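Long-range contacts in prolyl 4-hydroxylase (Paramecium bursaria Chlorella virus 1, PDB 5C5T), which probably hydroxylates proline residues in collagen-like polypeptides, as a metal-dependent dioxygenase that uses 2-oxoglutarate: residues K150-A155 with R199-E204; L154-V159 with N221-A226. All blocks are in the same frame, centred on the assembly; numbering follows the deposited sequence.

Contact 1. Residues K150-A155 with R199-E204; sequences KDQRLA and RKLYKE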
ATOM      1  N   LYS A 150      -5.089  15.293 -12.521  1.00 25.50           N
ATOM      2  CA  LYS A 150      -6.377  14.708 -12.791  1.00 22.21           C
ATOM      3  C   LYS A 150      -6.354  13.213 -12.441  1.00 20.90           C
ATOM      4  O   LYS A 150      -7.405  12.632 -12.197  1.00 24.69           O
ATOM      5  CB  LYS A 150      -6.772  14.943 -14.249  1.00 24.46           C
ATOM      6  CG  LYS A 150      -6.964  16.399 -14.597  1.00 31.83           C
ATOM      7  CD  LYS A 150      -8.333  16.917 -14.182  1.00 39.99           C
ATOM      8  CE  LYS A 150      -8.562  18.332 -14.741  1.00 43.40           C
ATOM      9  NZ  LYS A 150      -7.769  19.380 -13.992  1.00 49.89           N
ATOM     10  N   ASP A 151      -5.172  12.607 -12.377  1.00 20.01           N
ATOM     11  CA  ASP A 151      -5.055  11.187 -12.076  1.00 22.83           C
ATOM     12  C   ASP A 151      -4.416  10.979 -10.696  1.00 19.92           C
ATOM     13  O   ASP A 151      -3.691   9.984 -10.457  1.00 18.73           O
ATOM     14  CB  ASP A 151      -4.225  10.496 -13.123  1.00 23.35           C
ATOM     15  CG  ASP A 151      -2.808  11.061 -13.217  1.00 27.35           C
ATOM     16  OD1 ASP A 151      -2.562  12.153 -12.657  1.00 29.36           O
ATOM     17  OD2 ASP A 151      -1.946  10.410 -13.850  1.00 38.89           O
ATOM     18  N   GLN A 152      -4.693  11.921  -9.793  1.00 17.21           N
ATOM     19  CA  GLN A 152      -4.192  11.859  -8.426  1.00 18.63           C
ATOM     20  C   GLN A 152      -4.478  10.498  -7.794  1.00 15.67           C
ATOM     21  O   GLN A 152      -5.593   9.986  -7.934  1.00 14.19           O
ATOM     22  CB  GLN A 152      -4.873  12.937  -7.603  1.00 17.40           C
ATOM     23  CG  GLN A 152      -4.523  12.977  -6.120  1.00 15.60           C
ATOM     24  CD  GLN A 152      -3.120  13.584  -5.841  1.00 14.99           C
ATOM     25  OE1 GLN A 152      -2.116  13.064  -6.275  1.00 17.30           O
ATOM     26  NE2 GLN A 152      -3.091  14.706  -5.154  1.00 16.09           N
ATOM     27  N   ARG A 153      -3.507   9.942  -7.077  1.00 15.30           N
ATOM     28  CA  ARG A 153      -3.758   8.765  -6.236  1.00 13.48           C
ATOM     29  C   ARG A 153      -4.744   9.120  -5.107  1.00 13.32           C
ATOM     30  O   ARG A 153      -4.539  10.069  -4.359  1.00 13.37           O
ATOM     31  CB  ARG A 153      -2.477   8.216  -5.650  1.00 14.51           C
ATOM     32  CG  ARG A 153      -1.595   7.455  -6.638  1.00 15.38           C
ATOM     33  CD  ARG A 153      -0.379   6.906  -5.996  1.00 15.30           C
ATOM     34  NE  ARG A 153       0.480   6.226  -6.945  1.00 17.82           N
ATOM     35  CZ  ARG A 153       1.785   6.049  -6.776  1.00 25.77           C
ATOM     36  NH1 ARG A 153       2.359   6.538  -5.683  1.00 25.11           N
ATOM     37  NH2 ARG A 153       2.506   5.389  -7.700  1.00 22.53           N
ATOM     38  N   LEU A 154      -5.859   8.399  -5.053  1.00 13.03           N
ATOM     39  CA  LEU A 154      -6.868   8.653  -4.011  1.00 13.40           C
ATOM     40  C   LEU A 154      -6.744   7.773  -2.775  1.00 11.21           C
ATOM     41  O   LEU A 154      -7.157   8.193  -1.686  1.00 11.20           O
ATOM     42  CB  LEU A 154      -8.242   8.499  -4.604  1.00 12.60           C
ATOM     43  CG  LEU A 154      -8.557   9.369  -5.809  1.00 18.12           C
ATOM     44  CD1 LEU A 154      -9.918   9.036  -6.316  1.00 13.54           C
ATOM     45  CD2 LEU A 154      -8.533  10.815  -5.478  1.00 20.49           C
ATOM     46  N   ALA A 155      -6.201   6.586  -2.944  1.00 10.96           N
ATOM     47  CA  ALA A 155      -6.125   5.633  -1.860  1.00 10.67           C
ATOM     48  C   ALA A 155      -5.080   4.574  -2.159  1.00 10.44           C
ATOM     49  O   ALA A 155      -4.632   4.389  -3.325  1.00 10.52           O
ATOM     50  CB  ALA A 155      -7.520   5.002  -1.601  1.00 10.71           C
ATOM     51  N   ARG A 199      -9.391  16.195  -5.046  1.00 17.85           N
ATOM     52  CA  ARG A 199      -8.066  15.561  -5.199  1.00 16.97           C
ATOM     53  C   ARG A 199      -6.928  16.195  -4.342  1.00 14.78           C
ATOM     54  O   ARG A 199      -5.762  15.890  -4.558  1.00 14.78           O
ATOM     55  CB  ARG A 199      -7.701  15.513  -6.693  1.00 17.53           C
ATOM     56  CG  ARG A 199      -8.787  14.795  -7.521  1.00 20.88           C
ATOM     57  CD  ARG A 199      -8.453  14.709  -9.015  1.00 25.58           C
ATOM     58  NE  ARG A 199      -7.879  15.958  -9.537  1.00 23.10           N
ATOM     59  CZ  ARG A 199      -8.589  17.020  -9.903  1.00 30.36           C
ATOM     60  NH1 ARG A 199      -9.915  16.998  -9.796  1.00 34.68           N
ATOM     61  NH2 ARG A 199      -7.974  18.104 -10.368  1.00 35.34           N
ATOM     62  N   LYS A 200      -7.273  16.978  -3.326  1.00 15.65           N
ATOM     63  CA  LYS A 200      -6.294  17.448  -2.344  1.00 14.41           C
ATOM     64  C   LYS A 200      -5.930  16.329  -1.362  1.00 14.24           C
ATOM     65  O   LYS A 200      -6.786  15.543  -1.002  1.00 15.38           O
ATOM     66  CB  LYS A 200      -6.800  18.656  -1.553  1.00 18.28           C
ATOM     67  CG  LYS A 200      -6.974  19.904  -2.426  1.00 22.02           C
ATOM     68  CD  LYS A 200      -7.414  21.071  -1.583  1.00 22.06           C
ATOM     69  CE  LYS A 200      -7.711  22.273  -2.440  1.00 28.09           C
ATOM     70  NZ  LYS A 200      -8.315  23.382  -1.660  1.00 42.49           N
ATOM     71  N   LEU A 201      -4.685  16.299  -0.895  1.00 16.75           N
ATOM     72  CA  LEU A 201      -4.246  15.275   0.039  1.00 14.81           C
ATOM     73  C   LEU A 201      -4.943  15.333   1.414  1.00 16.74           C
ATOM     74  O   LEU A 201      -5.208  16.425   1.958  1.00 17.42           O
ATOM     75  CB  LEU A 201      -2.746  15.401   0.303  1.00 14.48           C
ATOM     76  CG  LEU A 201      -1.777  15.149  -0.855  1.00 15.74           C
ATOM     77  CD1 LEU A 201      -0.338  15.318  -0.291  1.00 15.06           C
ATOM     78  CD2 LEU A 201      -1.945  13.825  -1.487  1.00 18.13           C
ATOM     79  N   TYR A 202      -5.170  14.161   1.986  1.00 15.98           N
ATOM     80  CA  TYR A 202      -5.383  14.055   3.441  1.00 12.48           C
ATOM     81  C   TYR A 202      -3.992  14.006   4.060  1.00 12.53           C
ATOM     82  O   TYR A 202      -3.365  12.948   4.016  1.00 14.56           O
ATOM     83  CB  TYR A 202      -6.170  12.787   3.813  1.00 13.98           C
ATOM     84  CG  TYR A 202      -7.554  12.706   3.227  1.00 15.40           C
ATOM     85  CD1 TYR A 202      -8.577  13.504   3.720  1.00 14.12           C
ATOM     86  CD2 TYR A 202      -7.849  11.821   2.201  1.00 16.85           C
ATOM     87  CE1 TYR A 202      -9.852  13.427   3.184  1.00 14.49           C
ATOM     88  CE2 TYR A 202      -9.104  11.730   1.680  1.00 16.19           C
ATOM     89  CZ  TYR A 202     -10.114  12.530   2.167  1.00 18.06           C
ATOM     90  OH  TYR A 202     -11.392  12.430   1.595  1.00 19.80           O
ATOM     91  N   LYS A 203      -3.481  15.099   4.619  1.00 19.09           N
ATOM     92  CA  LYS A 203      -2.143  15.039   5.191  1.00 17.32           C
ATOM     93  C   LYS A 203      -2.089  14.206   6.495  1.00 16.68           C
ATOM     94  O   LYS A 203      -0.996  13.831   6.940  1.00 15.59           O
ATOM     95  CB  LYS A 203      -1.590  16.446   5.411  1.00 21.63           C
ATOM     96  CG  LYS A 203      -1.249  17.125   4.081  1.00 25.50           C
ATOM     97  CD  LYS A 203      -0.742  18.507   4.319  1.00 26.93           C
ATOM     98  CE  LYS A 203      -0.911  19.401   3.097  1.00 34.12           C
ATOM     99  NZ  LYS A 203      -0.693  20.846   3.469  1.00 46.89           N
ATOM    100  N   GLU A 204      -3.254  13.845   7.039  1.00 14.44           N
ATOM    101  CA  GLU A 204      -3.318  12.878   8.149  1.00 19.15           C
ATOM    102  C   GLU A 204      -2.674  11.503   7.869  1.00 14.75           C
ATOM    103  O   GLU A 204      -2.356  10.769   8.774  1.00 13.94           O
ATOM    104  CB  GLU A 204      -4.775  12.653   8.557  1.00 18.42           C
ATOM    105  CG  GLU A 204      -5.446  13.900   9.146  1.00 20.94           C
ATOM    106  CD  GLU A 204      -6.073  14.832   8.119  1.00 22.44           C
ATOM    107  OE1 GLU A 204      -5.905  14.653   6.890  1.00 18.11           O
ATOM    108  OE2 GLU A 204      -6.724  15.799   8.577  1.00 28.35           O
TER

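Contact 2. Residues L154-V159 with N221-A226; sequences LATLMV and NQWIRA. With AKG (2-oxoglutaric acid), chain C.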
ATOM      1  N   LEU A 154      -5.859   8.399  -5.053  1.00 13.03           N
ATOM      2  CA  LEU A 154      -6.868   8.653  -4.011  1.00 13.40           C
ATOM      3  C   LEU A 154      -6.744   7.773  -2.775  1.00 11.21           C
ATOM      4  O   LEU A 154      -7.157   8.193  -1.686  1.00 11.20           O
ATOM      5  CB  LEU A 154      -8.242   8.499  -4.604  1.00 12.60           C
ATOM      6  CG  LEU A 154      -8.557   9.369  -5.809  1.00 18.12           C
ATOM      7  CD1 LEU A 154      -9.918   9.036  -6.316  1.00 13.54           C
ATOM      8  CD2 LEU A 154      -8.533  10.815  -5.478  1.00 20.49           C
ATOM      9  N   ALA A 155      -6.201   6.586  -2.944  1.00 10.96           N
ATOM     10  CA  ALA A 155      -6.125   5.633  -1.860  1.00 10.67           C
ATOM     11  C   ALA A 155      -5.080   4.574  -2.159  1.00 10.44           C
ATOM     12  O   ALA A 155      -4.632   4.389  -3.325  1.00 10.52           O
ATOM     13  CB  ALA A 155      -7.520   5.002  -1.601  1.00 10.71           C
ATOM     14  N   THR A 156      -4.696   3.874  -1.110  1.00 10.27           N
ATOM     15  CA  THR A 156      -3.727   2.791  -1.152  1.00 11.86           C
ATOM     16  C   THR A 156      -4.244   1.543  -0.460  1.00  9.82           C
ATOM     17  O   THR A 156      -4.721   1.638   0.648  1.00  9.83           O
ATOM     18  CB  THR A 156      -2.407   3.184  -0.440  1.00 10.63           C
ATOM     19  OG1 THR A 156      -1.871   4.436  -0.953  1.00 10.87           O
ATOM     20  CG2 THR A 156      -1.333   2.086  -0.521  1.00 10.07           C
ATOM     21  N   LEU A 157      -4.089   0.365  -1.098  1.00 10.91           N
ATOM     22  CA  LEU A 157      -4.300  -0.920  -0.447  1.00 10.79           C
ATOM     23  C   LEU A 157      -2.945  -1.638  -0.512  1.00 10.08           C
ATOM     24  O   LEU A 157      -2.434  -1.951  -1.565  1.00 11.21           O
ATOM     25  CB  LEU A 157      -5.445  -1.691  -1.074  1.00 11.38           C
ATOM     26  CG  LEU A 157      -5.831  -2.900  -0.207  1.00 13.71           C
ATOM     27  CD1 LEU A 157      -7.327  -3.210  -0.146  1.00 21.14           C
ATOM     28  CD2 LEU A 157      -5.026  -4.089  -0.675  1.00 11.87           C
ATOM     29  N   MET A 158      -2.363  -1.850   0.654  1.00  9.79           N
ATOM     30  CA  MET A 158      -1.035  -2.447   0.756  1.00 10.15           C
ATOM     31  C   MET A 158      -1.176  -3.795   1.497  1.00 11.93           C
ATOM     32  O   MET A 158      -1.814  -3.889   2.573  1.00 13.18           O
ATOM     33  CB  MET A 158      -0.045  -1.550   1.499  1.00 14.60           C
ATOM     34  CG  MET A 158       1.354  -2.147   1.639  1.00 22.78           C
ATOM     35  SD  MET A 158       2.479  -1.197   2.686  1.00 22.75           S
ATOM     36  CE  MET A 158       1.563  -1.135   4.204  1.00 25.39           C
ATOM     37  N   VAL A 159      -0.591  -4.843   0.911  1.00 11.13           N
ATOM     38  CA  VAL A 159      -0.603  -6.177   1.531  1.00 11.15           C
ATOM     39  C   VAL A 159       0.777  -6.553   1.989  1.00 10.45           C
ATOM     40  O   VAL A 159       1.730  -6.434   1.213  1.00 10.28           O
ATOM     41  CB  VAL A 159      -1.115  -7.269   0.555  1.00 11.08           C
ATOM     42  CG1 VAL A 159      -1.358  -8.564   1.326  1.00 13.20           C
ATOM     43  CG2 VAL A 159      -2.306  -6.844  -0.163  1.00 12.08           C
ATOM     44  N   ASN A 221       1.706  -3.167  -3.266  1.00 10.18           N
ATOM     45  CA  ASN A 221       0.967  -1.892  -3.286  1.00 12.00           C
ATOM     46  C   ASN A 221       0.002  -1.825  -4.418  1.00 11.74           C
ATOM     47  O   ASN A 221       0.390  -1.884  -5.595  1.00 11.15           O
ATOM     48  CB  ASN A 221       1.930  -0.693  -3.418  1.00 11.13           C
ATOM     49  CG  ASN A 221       2.664  -0.389  -2.156  1.00 17.65           C
ATOM     50  OD1 ASN A 221       2.074  -0.199  -1.116  1.00 19.42           O
ATOM     51  ND2 ASN A 221       3.990  -0.272  -2.261  1.00 15.94           N
ATOM     52  N   GLN A 222      -1.270  -1.700  -4.068  1.00  9.70           N
ATOM     53  CA  GLN A 222      -2.353  -1.423  -5.055  1.00 10.00           C
ATOM     54  C   GLN A 222      -2.820   0.025  -4.879  1.00 10.15           C
ATOM     55  O   GLN A 222      -3.519   0.333  -3.937  1.00 10.11           O
ATOM     56  CB  GLN A 222      -3.518  -2.385  -4.890  1.00 10.96           C
ATOM     57  CG  GLN A 222      -4.698  -2.064  -5.807  1.00 13.68           C
ATOM     58  CD  GLN A 222      -4.362  -2.194  -7.293  1.00 10.87           C
ATOM     59  OE1 GLN A 222      -4.376  -3.291  -7.850  1.00 15.18           O
ATOM     60  NE2 GLN A 222      -3.986  -1.091  -7.915  1.00 11.31           N
ATOM     61  N   TRP A 223      -2.406   0.905  -5.771  1.00 10.45           N
ATOM     62  CA  TRP A 223      -2.842   2.295  -5.723  1.00 10.66           C
ATOM     63  C   TRP A 223      -4.119   2.459  -6.568  1.00 10.97           C
ATOM     64  O   TRP A 223      -4.319   1.803  -7.572  1.00 11.53           O
ATOM     65  CB  TRP A 223      -1.694   3.281  -6.146  1.00 10.84           C
ATOM     66  CG  TRP A 223      -0.611   3.409  -5.091  1.00 12.28           C
ATOM     67  CD1 TRP A 223      -0.766   3.958  -3.851  1.00 11.75           C
ATOM     68  CD2 TRP A 223       0.760   2.972  -5.165  1.00 10.80           C
ATOM     69  NE1 TRP A 223       0.410   3.883  -3.155  1.00 11.20           N
ATOM     70  CE2 TRP A 223       1.364   3.285  -3.937  1.00 10.40           C
ATOM     71  CE3 TRP A 223       1.535   2.327  -6.147  1.00 11.58           C
ATOM     72  CZ2 TRP A 223       2.717   2.974  -3.642  1.00 10.72           C
ATOM     73  CZ3 TRP A 223       2.882   2.037  -5.868  1.00 12.68           C
ATOM     74  CH2 TRP A 223       3.459   2.347  -4.609  1.00 10.44           C
ATOM     75  N   ILE A 224      -4.960   3.369  -6.093  1.00 11.45           N
ATOM     76  CA  ILE A 224      -6.276   3.723  -6.614  1.00 13.13           C
ATOM     77  C   ILE A 224      -6.198   5.188  -7.072  1.00 12.76           C
ATOM     78  O   ILE A 224      -5.884   6.085  -6.273  1.00 16.50           O
ATOM     79  CB  ILE A 224      -7.333   3.493  -5.505  1.00 18.42           C
ATOM     80  CG1 ILE A 224      -7.251   2.019  -5.054  1.00 17.98           C
ATOM     81  CG2 ILE A 224      -8.790   3.848  -5.991  1.00 16.88           C
ATOM     82  CD1 ILE A 224      -7.604   1.769  -3.625  1.00 19.96           C
ATOM     83  N   ARG A 225      -6.430   5.394  -8.352  1.00 13.63           N
ATOM     84  CA  ARG A 225      -6.319   6.693  -8.983  1.00 12.74           C
ATOM     85  C   ARG A 225      -7.619   7.339  -9.484  1.00 16.66           C
ATOM     86  O   ARG A 225      -8.533   6.668  -9.948  1.00 16.23           O
ATOM     87  CB  ARG A 225      -5.398   6.600 -10.197  1.00 17.71           C
ATOM     88  CG  ARG A 225      -3.955   6.465  -9.802  1.00 25.48           C
ATOM     89  CD  ARG A 225      -3.103   6.794 -10.956  1.00 30.34           C
ATOM     90  NE  ARG A 225      -1.712   6.554 -10.671  1.00 27.90           N
ATOM     91  CZ  ARG A 225      -0.770   7.487 -10.568  1.00 26.67           C
ATOM     92  NH1 ARG A 225      -1.060   8.777 -10.685  1.00 32.15           N
ATOM     93  NH2 ARG A 225       0.478   7.110 -10.326  1.00 26.25           N
ATOM     94  N   ALA A 226      -7.686   8.652  -9.354  1.00 17.64           N
ATOM     95  CA  ALA A 226      -8.743   9.435  -9.988  1.00 18.87           C
ATOM     96  C   ALA A 226      -8.710   9.260 -11.521  1.00 18.35           C
ATOM     97  O   ALA A 226      -7.660   8.952 -12.104  1.00 17.06           O
ATOM     98  CB  ALA A 226      -8.603  10.932  -9.610  1.00 15.23           C
TER
HETATM   99  C1  AKG C 301       4.883   2.894  -0.143  1.00 16.23           C
HETATM  100  O1  AKG C 301       5.417   1.991  -0.857  1.00 13.88           O
HETATM  101  O2  AKG C 301       4.430   3.923  -0.710  1.00 15.54           O
HETATM  102  C2  AKG C 301       4.910   2.779   1.356  1.00 14.15           C
HETATM  103  O5  AKG C 301       4.668   3.767   1.995  1.00 13.64           O
HETATM  104  C3  AKG C 301       5.252   1.435   2.020  1.00 13.86           C
HETATM  105  C4  AKG C 301       5.121   1.490   3.520  1.00 15.16           C
HETATM  106  C5  AKG C 301       5.805   0.332   4.199  1.00 16.70           C
HETATM  107  O3  AKG C 301       6.763  -0.262   3.630  1.00 15.10           O
HETATM  108  O4  AKG C 301       5.388  -0.047   5.336  1.00 14.07           O

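Contact 1. Residues K150-A155 with R199-E204
Arg-199 crosses over Lys-150 and Gln-152, just before strand 153-160. Its CB rests on Gln-152 CB at 3.9 Å. Its CG approaches Leu-154 CD2 at 4.5 Å. Its CD comes next to the backbone O of Lys-150. The chain is extended up to here, then bends (chi3 -42°), which takes NE past Lys-150 CA at 3.8 Å. NE bonds to the carbonyl of Pro-149 and NH2 to that of Cys-148, and these two bonds limit the rotation of the guanidinium. Lys-150 CD sits over one face of the group, off toward its rim. The backbone of Arg-199 is gripped too. Gln-152 NE2 donates to Arg-199 O at 3.0 Å, in a nearly straight bond (167°) that meets the carbonyl almost end-on. NE2 also bonds to the carbonyl of Asp-142, so this amide joins two loops. Leu-201 CD2 packs on NE2 at 3.9 Å. The contact thus ties the loop after strand 188-192 to the start of strand 153-160 in the oxygenase domain. No acidic group bridges the segments, and Lys-150 NZ stands 3.8 Å from Arg-199 NH2. The positive charges probably oppose each other, so the join probably rests on neutral carbonyls and carbon packing.

Contact 2. Residues L154-V159 with N221-A226
Leu-154 and Ile-224 are joined through the backbone, in the pairing of antiparallel strands 153-160 and 217-225. Leu-154 N donates to Ile-224 O at 2.6 Å. Ala-155 N reaches the same oxygen, but weakly, at 3.4 Å. Ile-224 N returns a bond to Ala-155 O. Further along, Leu-157 and Gln-222 form a hydrogen-bonded pair with bonds in both directions; the one from Leu-157 N is nearly straight (173°).

Apolar contacts cluster near the same end. Ala-155 CB meets Ile-224 CD1 at 3.8 Å, beside Phe-190 of strand 188-192. Leu-154 CD1 packs against Ala-226 CB at 4.0 Å.

Two residues, Leu-154 and Ala-155, thus share the one partner Ile-224, a classic beta bulge. The two strands are neighbours in one of the two sheets of the double-stranded beta-helix (jelly-roll) core of 2-oxoglutarate oxygenases. Thr-156, Met-158, Asn-221 and Trp-223 lie on the face of this sheet that holds the active site.

On that face Thr-156 runs beside Trp-223, and Met-158 beside Asn-221. Thr-156 OG1 lies at the edge of the indole, 3.1 Å from Trp-223 CD1. OG1 and Trp-223 NE1 both bond to Asp-140 OD2, so these second-shell groups probably help position Asp-140, a ligand of the bound zinc. Asn-221 OD1 sits 3.5 Å from Met-158 CG.

The remaining contacts are to 2-oxoglutarate. Asn-221 ND2 makes a weak bond to its O1 at 3.0 Å and also bonds to Gln-125. O2 lies in the indole plane, 3.5 Å from Trp-223 CZ2. Met-158 CG is anti to the backbone N (chi1 179°), and the chain stays extended to SD, which touches C3 and C4 of the ligand.

Both contacts start from the same part of the chain, where the loop at 150-152 enters strand 153-160. Contact 1 closes the shorter loop. It spans strands 172-174, 179-181 and 188-192 and ends in the loop before strand 207-209. Contact 2 starts slightly later and ends later, so the two cross and do not nest. Its loop adds strand 207-209 and returns to the sheet on strand 217-225. Their segments share Leu-154 and Ala-155, and Leu-154 makes contacts in both. The backbone O of Gln-152 also takes a probable hydrogen bond from Ala-226 N. Contact 1 ties a surface loop to the N-terminal end of strand 153-160, and contact 2 pairs strands down to the 2-oxoglutarate pocket.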